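Local structure of siderophore periplasmic binding protein (Thermobifida fusca, 5DH0) at residues 90-95 / 117-122; 147-152 / 159-164; 244-249 / 303-308. The protein probably binds the ferric form of the siderophore fuscachelin outside the membrane and delivers it for uptake into the cell. One frame throughout, in Å; residues are numbered along the deposited sequence.

Contact 1 of 3, residues 90-95 / 117-122; sequences ASLEIN and DEYVGI
Leu92 approaches Tyr119 loosely, at the phenol oxygen, where a loop after a strand packs on a neighbouring helix of the parallel alpha/beta lobe. Leu92 takes up a left-handed backbone conformation (phi 75°), and its CB points at helix 116-126. Its CD2 lies 4.3 Å from Tyr119 OH, while its carbonyl oxygen accepts a hydrogen bond from Gln88 NE2. Two residues on, Ile94 makes the tighter, apolar approach. Its CG1 is turned away from the carbonyl carbon and the chain then runs on extended (chi2 176°), which carries CD1 outward to within 3.7 Å of Ile122 CG2. The two isoleucines meet at a slant, methyl against methyl. Ile122 is an example of how a side chain with two branches can serve two neighbours at once: CG2 takes the loop, whereas CD1 reaches back along its own helix to sit 3.9 Å above the plane of the Tyr119 ring, over its centre. That ring also meets Phe134 edge-to-face. At Asn95 the loop ends as the N-cap of the next helix, OD1 accepting from Ala98 N. The loop links strand 86-88, an edge of the five-stranded parallel sheet, to helix 96-102, and here it meets helix 116-126, with Ile94 and Tyr119 both resting on Gln88 and Tyr119 also on Val111 of strand 106-112.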
# COMPACT_ATOMS: atom_id res chain seq x y z
N ALA A 90 -27.05 10.93 25.13
CA ALA A 90 -25.89 10.38 24.41
C ALA A 90 -25.96 8.86 24.27
O ALA A 90 -25.73 8.32 23.19
CB ALA A 90 -24.60 10.77 25.13
N SER A 91 -26.29 8.17 25.36
CA SER A 91 -26.40 6.72 25.36
C SER A 91 -27.63 6.22 24.61
O SER A 91 -27.92 5.02 24.63
CB SER A 91 -26.46 6.19 26.80
OG SER A 91 -27.77 6.35 27.31
N LEU A 92 -28.38 7.15 24.01
CA LEU A 92 -29.57 6.85 23.20
C LEU A 92 -30.81 6.46 24.02
O LEU A 92 -31.80 6.04 23.44
CB LEU A 92 -29.26 5.75 22.18
CG LEU A 92 -28.79 6.13 20.78
CD1 LEU A 92 -27.77 7.27 20.82
CD2 LEU A 92 -28.21 4.91 20.06
N GLU A 93 -30.79 6.59 25.34
CA GLU A 93 -32.02 6.31 26.08
C GLU A 93 -33.00 7.47 25.91
O GLU A 93 -32.62 8.65 25.96
CB GLU A 93 -31.79 6.03 27.57
CG GLU A 93 -33.07 5.49 28.22
CD GLU A 93 -33.01 5.44 29.74
OE1 GLU A 93 -32.25 6.23 30.34
OE2 GLU A 93 -33.76 4.62 30.33
N ILE A 94 -34.26 7.12 25.70
CA ILE A 94 -35.29 8.09 25.35
C ILE A 94 -36.12 8.49 26.57
O ILE A 94 -36.65 7.65 27.30
CB ILE A 94 -36.20 7.54 24.23
CG1 ILE A 94 -35.39 7.33 22.95
CG2 ILE A 94 -37.38 8.45 23.98
CD1 ILE A 94 -36.18 6.69 21.82
N ASN A 95 -36.22 9.80 26.80
CA ASN A 95 -37.07 10.35 27.85
C ASN A 95 -38.48 10.58 27.30
O ASN A 95 -38.77 11.64 26.75
CB ASN A 95 -36.46 11.65 28.35
CG ASN A 95 -37.16 12.20 29.58
OD1 ASN A 95 -38.32 11.88 29.85
ND2 ASN A 95 -36.46 13.04 30.32
N ASP A 117 -35.26 -4.76 16.02
CA ASP A 117 -36.22 -5.44 16.89
C ASP A 117 -36.54 -4.57 18.10
O ASP A 117 -37.71 -4.35 18.42
CB ASP A 117 -35.68 -6.80 17.35
CG ASP A 117 -35.62 -7.82 16.23
OD1 ASP A 117 -36.24 -7.61 15.17
OD2 ASP A 117 -34.94 -8.86 16.42
N GLU A 118 -35.50 -4.08 18.75
CA GLU A 118 -35.64 -3.17 19.88
C GLU A 118 -36.50 -1.95 19.57
O GLU A 118 -37.30 -1.51 20.40
CB GLU A 118 -34.27 -2.72 20.35
CG GLU A 118 -34.32 -1.78 21.52
CD GLU A 118 -32.95 -1.27 21.88
OE1 GLU A 118 -32.00 -1.59 21.14
OE2 GLU A 118 -32.83 -0.55 22.91
N TYR A 119 -36.33 -1.39 18.37
CA TYR A 119 -37.00 -0.14 18.02
C TYR A 119 -38.40 -0.33 17.48
O TYR A 119 -39.10 0.64 17.20
CB TYR A 119 -36.15 0.65 17.02
CG TYR A 119 -35.16 1.55 17.71
CD1 TYR A 119 -33.99 1.04 18.27
CD2 TYR A 119 -35.40 2.92 17.84
CE1 TYR A 119 -33.09 1.86 18.93
CE2 TYR A 119 -34.50 3.75 18.49
CZ TYR A 119 -33.34 3.21 19.04
OH TYR A 119 -32.45 4.04 19.68
N VAL A 120 -38.83 -1.57 17.33
CA VAL A 120 -40.22 -1.83 17.03
C VAL A 120 -41.02 -1.53 18.30
O VAL A 120 -42.08 -0.90 18.26
CB VAL A 120 -40.45 -3.29 16.58
CG1 VAL A 120 -41.93 -3.64 16.63
CG2 VAL A 120 -39.87 -3.51 15.18
N GLY A 121 -40.48 -1.96 19.44
CA GLY A 121 -41.11 -1.70 20.72
C GLY A 121 -41.12 -0.22 21.04
O GLY A 121 -42.16 0.34 21.38
N ILE A 122 -39.95 0.41 20.92
CA ILE A 122 -39.81 1.84 21.11
C ILE A 122 -40.74 2.65 20.20
O ILE A 122 -41.42 3.56 20.65
CB ILE A 122 -38.37 2.27 20.88
CG1 ILE A 122 -37.49 1.74 22.01
CG2 ILE A 122 -38.26 3.78 20.79
CD1 ILE A 122 -36.02 2.01 21.84

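Contact 2 of 3, residues 147-152 / 159-164; sequences MTLELS and ERAEAE
Ser152 OG and Arg160 NH2 both donate to one water, which bridges the two helices with bonds of 2.8 Å from Ser152 OG and 3.2 Å from Arg160 NH2. The hydroxyl lies near the guanidinium plane, at its edge, but 3.8 Å separates Ser152 OG from Arg160 NH2, and the water completes the link. Arg160 is fixed by more than this: its chain bends at chi3 (54°), NE forms a salt bridge with Asp157, and NH2 forms another with Glu57 of helix 52-57. Two acids thus probably balance its charge and hold the flat group in place for the water. Helices 142-154 and 158-178 form an antiparallel helical hairpin, the N-to-C directions of their short segments 153° apart and the axes 8.9 Å apart at closest approach, and it illustrates how a small residue lets two helices come close. Ala161 CB points into the interface and lies 3.5 Å from Leu149 CD1 and equally far from Ser152 CB, touching side chains one turn apart on the facing helix. The Leu149 branch, with CG anti to the backbone N (chi1 167°), sets CD1 against the partner backbone at Ala161 and Glu162, 4.1 Å from Glu162 CG. Beyond CG, Glu162 runs extended, and its OE2 forms a salt bridge back to Arg153 NE of helix 142-154, tying the two helices together. Behind the hairpin, Ser152, Leu151 and Thr148 rest on Val54.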
# COMPACT_ATOMS: atom_id res chain seq x y z
N MET A 147 -29.83 7.60 4.53
CA MET A 147 -30.88 7.60 5.55
C MET A 147 -31.35 9.03 5.86
O MET A 147 -32.54 9.27 6.02
CB MET A 147 -30.38 6.89 6.82
CG MET A 147 -31.31 7.00 8.03
SD MET A 147 -30.89 8.39 9.11
CE MET A 147 -29.20 7.99 9.52
N THR A 148 -30.42 9.98 5.92
CA THR A 148 -30.83 11.34 6.25
C THR A 148 -31.49 11.99 5.04
O THR A 148 -32.27 12.93 5.19
CB THR A 148 -29.66 12.24 6.73
OG1 THR A 148 -28.61 12.22 5.76
CG2 THR A 148 -29.14 11.78 8.07
N LEU A 149 -31.17 11.50 3.84
CA LEU A 149 -31.89 11.91 2.65
C LEU A 149 -33.38 11.56 2.78
O LEU A 149 -34.24 12.36 2.43
CB LEU A 149 -31.29 11.26 1.39
CG LEU A 149 -32.13 11.36 0.12
CD1 LEU A 149 -32.18 12.81 -0.33
CD2 LEU A 149 -31.61 10.46 -1.00
N GLU A 150 -33.68 10.37 3.30
CA GLU A 150 -35.07 9.95 3.48
C GLU A 150 -35.83 10.79 4.50
O GLU A 150 -36.99 11.15 4.29
CB GLU A 150 -35.15 8.47 3.89
CG GLU A 150 -34.74 7.51 2.81
CD GLU A 150 -35.54 7.70 1.54
OE1 GLU A 150 -36.70 8.19 1.62
OE2 GLU A 150 -35.00 7.40 0.45
N LEU A 151 -35.18 11.08 5.62
CA LEU A 151 -35.78 11.92 6.64
C LEU A 151 -36.05 13.31 6.05
O LEU A 151 -37.07 13.94 6.37
CB LEU A 151 -34.89 12.00 7.88
CG LEU A 151 -34.80 10.66 8.61
CD1 LEU A 151 -33.88 10.75 9.83
CD2 LEU A 151 -36.19 10.18 9.02
N SER A 152 -35.15 13.76 5.18
CA SER A 152 -35.31 15.06 4.54
C SER A 152 -36.59 15.11 3.70
O SER A 152 -37.31 16.12 3.70
CB SER A 152 -34.11 15.37 3.66
OG SER A 152 -33.01 15.76 4.45
N GLU A 159 -36.38 18.22 -2.00
CA GLU A 159 -35.74 18.76 -3.19
C GLU A 159 -34.33 19.30 -2.96
O GLU A 159 -33.45 19.09 -3.80
CB GLU A 159 -36.61 19.84 -3.80
CG GLU A 159 -36.12 20.22 -5.18
CD GLU A 159 -36.93 21.32 -5.83
OE1 GLU A 159 -38.18 21.21 -5.82
OE2 GLU A 159 -36.32 22.28 -6.34
N ARG A 160 -34.11 20.00 -1.85
CA ARG A 160 -32.74 20.42 -1.51
C ARG A 160 -31.85 19.21 -1.27
O ARG A 160 -30.71 19.15 -1.74
CB ARG A 160 -32.71 21.30 -0.27
CG ARG A 160 -31.30 21.79 0.05
CD ARG A 160 -31.14 22.09 1.53
NE ARG A 160 -31.52 20.93 2.33
CZ ARG A 160 -30.70 19.93 2.63
NH1 ARG A 160 -29.44 19.95 2.19
NH2 ARG A 160 -31.13 18.90 3.36
N ALA A 161 -32.39 18.24 -0.55
CA ALA A 161 -31.69 17.01 -0.28
C ALA A 161 -31.29 16.28 -1.57
O ALA A 161 -30.13 15.91 -1.75
CB ALA A 161 -32.54 16.12 0.58
N GLU A 162 -32.24 16.09 -2.47
CA GLU A 162 -31.95 15.36 -3.70
C GLU A 162 -30.96 16.12 -4.55
O GLU A 162 -30.12 15.52 -5.23
CB GLU A 162 -33.24 15.07 -4.45
CG GLU A 162 -34.08 13.98 -3.74
CD GLU A 162 -35.47 13.75 -4.33
OE1 GLU A 162 -35.72 14.13 -5.51
OE2 GLU A 162 -36.32 13.19 -3.61
N ALA A 163 -30.99 17.45 -4.48
CA ALA A 163 -30.01 18.24 -5.21
C ALA A 163 -28.60 18.01 -4.65
O ALA A 163 -27.62 17.96 -5.40
CB ALA A 163 -30.38 19.71 -5.19
N GLU A 164 -28.49 17.85 -3.33
CA GLU A 164 -27.18 17.54 -2.75
C GLU A 164 -26.68 16.18 -3.22
O GLU A 164 -25.50 16.02 -3.55
CB GLU A 164 -27.21 17.60 -1.22
CG GLU A 164 -27.29 19.01 -0.63
CD GLU A 164 -26.03 19.85 -0.88
OE1 GLU A 164 -24.96 19.29 -1.18
OE2 GLU A 164 -26.11 21.09 -0.76
O HOH W 1 -33.29 18.28 5.60

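Contact 3 of 3, residues 244-249 / 303-308; sequences ADVIFY and EEVLKG
Val305 faces two side chains of one strand, Val246 and Phe248, and gives each of them a different methyl. This is the familiar logic of a helix laid on a sheet: alternate strand residues present their side chains on the same face, and a single branched residue of the helix can engage both. Val246 and Val305 reach toward each other tip to tip, CG1 of the one 3.9 Å from CG1 of the other. In both valines CG1 stands opposite the backbone N (chi1 174° in Val246 and 164° in Val305), the rotation that sends these two methyls into the gap from its two sides. The second methyl of Val305, CG2, turns to the phenyl group. Phe248 arrives from the opposite direction and offers the far end of its ring, with CZ 3.5 Å and CE1 3.7 Å from Val305 CG2. The methyl approaches the ring obliquely, and CZ also comes within 4.1 Å of Val305 CB, the branch point itself. No hydrogen bond crosses between the segments; the contact is made entirely by buried hydrocarbon. Strand 246-250 runs parallel to both of its partners, 187-193 and 281-284, whose Phe188, Leu190 and Leu284 pack around Phe248. Over this sheet lies the C-terminal helix 292-307: Val305 touches His282, and Leu306 touches Phe188 of strand 187-193 and Ile175 of the long helix 158-178.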
# COMPACT_ATOMS: atom_id res chain seq x y z
N ALA A 244 1.81 6.52 3.79
CA ALA A 244 0.90 7.61 3.44
C ALA A 244 1.66 8.84 2.91
O ALA A 244 2.64 9.29 3.51
CB ALA A 244 0.06 7.99 4.65
N ASP A 245 1.20 9.38 1.80
CA ASP A 245 1.77 10.61 1.26
C ASP A 245 1.06 11.81 1.86
O ASP A 245 1.63 12.89 2.01
CB ASP A 245 1.63 10.64 -0.28
CG ASP A 245 2.24 9.42 -0.95
OD1 ASP A 245 3.35 9.00 -0.56
OD2 ASP A 245 1.61 8.88 -1.89
N VAL A 246 -0.21 11.62 2.18
CA VAL A 246 -1.10 12.65 2.71
C VAL A 246 -1.88 12.08 3.88
O VAL A 246 -2.47 10.99 3.80
CB VAL A 246 -2.09 13.15 1.65
CG1 VAL A 246 -3.09 14.13 2.28
CG2 VAL A 246 -1.35 13.79 0.49
N ILE A 247 -1.89 12.83 4.98
CA ILE A 247 -2.61 12.41 6.16
C ILE A 247 -3.66 13.44 6.52
O ILE A 247 -3.35 14.62 6.66
CB ILE A 247 -1.65 12.20 7.34
CG1 ILE A 247 -0.73 11.01 7.06
CG2 ILE A 247 -2.42 11.97 8.62
CD1 ILE A 247 0.21 10.70 8.25
N PHE A 248 -4.90 12.99 6.63
CA PHE A 248 -5.99 13.79 7.19
C PHE A 248 -6.22 13.42 8.66
O PHE A 248 -6.14 12.23 9.03
CB PHE A 248 -7.28 13.56 6.42
CG PHE A 248 -7.35 14.26 5.10
CD1 PHE A 248 -7.61 15.62 5.03
CD2 PHE A 248 -7.21 13.54 3.92
CE1 PHE A 248 -7.69 16.26 3.79
CE2 PHE A 248 -7.30 14.16 2.68
CZ PHE A 248 -7.53 15.53 2.62
N TYR A 249 -6.53 14.41 9.49
CA TYR A 249 -6.98 14.14 10.85
C TYR A 249 -8.36 14.77 11.06
O TYR A 249 -8.60 15.90 10.67
CB TYR A 249 -5.96 14.64 11.91
CG TYR A 249 -5.60 16.13 11.83
CD1 TYR A 249 -4.52 16.58 11.07
CD2 TYR A 249 -6.34 17.07 12.52
CE1 TYR A 249 -4.21 17.93 11.00
CE2 TYR A 249 -6.03 18.41 12.44
CZ TYR A 249 -4.97 18.83 11.68
OH TYR A 249 -4.68 20.17 11.62
N GLU A 303 -10.38 17.76 -2.76
CA GLU A 303 -9.94 18.42 -4.00
C GLU A 303 -8.90 19.51 -3.70
O GLU A 303 -7.87 19.59 -4.36
CB GLU A 303 -11.12 19.02 -4.78
N GLU A 304 -9.16 20.33 -2.68
CA GLU A 304 -8.20 21.35 -2.27
C GLU A 304 -6.80 20.77 -1.98
O GLU A 304 -5.79 21.38 -2.34
CB GLU A 304 -8.74 22.09 -1.04
CG GLU A 304 -7.94 23.33 -0.64
CD GLU A 304 -8.19 24.53 -1.56
OE1 GLU A 304 -8.85 24.40 -2.61
OE2 GLU A 304 -7.72 25.64 -1.20
N VAL A 305 -6.74 19.60 -1.36
CA VAL A 305 -5.45 18.96 -1.12
C VAL A 305 -4.80 18.49 -2.42
O VAL A 305 -3.60 18.69 -2.64
CB VAL A 305 -5.58 17.75 -0.17
CG1 VAL A 305 -4.33 16.86 -0.24
CG2 VAL A 305 -5.79 18.23 1.25
N LEU A 306 -5.59 17.85 -3.27
CA LEU A 306 -5.12 17.36 -4.56
C LEU A 306 -4.47 18.48 -5.41
O LEU A 306 -3.45 18.25 -6.05
CB LEU A 306 -6.27 16.70 -5.31
CG LEU A 306 -6.78 15.39 -4.68
CD1 LEU A 306 -8.13 14.99 -5.24
CD2 LEU A 306 -5.79 14.28 -4.91
N LYS A 307 -5.06 19.67 -5.38
CA LYS A 307 -4.53 20.83 -6.12
C LYS A 307 -3.08 21.15 -5.74
O LYS A 307 -2.28 21.55 -6.59
CB LYS A 307 -5.39 22.08 -5.88
CG LYS A 307 -6.67 22.16 -6.71
CD LYS A 307 -7.44 23.45 -6.40
CE LYS A 307 -8.93 23.33 -6.73
NZ LYS A 307 -9.67 24.62 -6.55
N GLY A 308 -2.73 20.98 -4.47
CA GLY A 308 -1.36 21.16 -4.04
C GLY A 308 -0.55 19.89 -4.23
O GLY A 308 0.60 19.80 -3.78

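The three contacts trace a chain consistent with the two-lobed fold of siderophore-binding proteins, whose lobes are joined by a long helix. Contacts 1 and 2 both border the five-stranded parallel sheet, with centres 24 Å apart and nearest atoms about 11 Å apart. Contact 3 belongs to the mixed sheet, its centre 39 Å from that of contact 1, on the opposite side of the chain's centre. Contacts 2 and 3 lie 28 Å apart between centres, yet two helices connect them: 158-178 begins at contact 2 and passes Leu306 at Ile175, while 292-307 ends in contact 3 and binds Glu164 through Asn296. The siderophore would probably lie between the lobes, as in relatives.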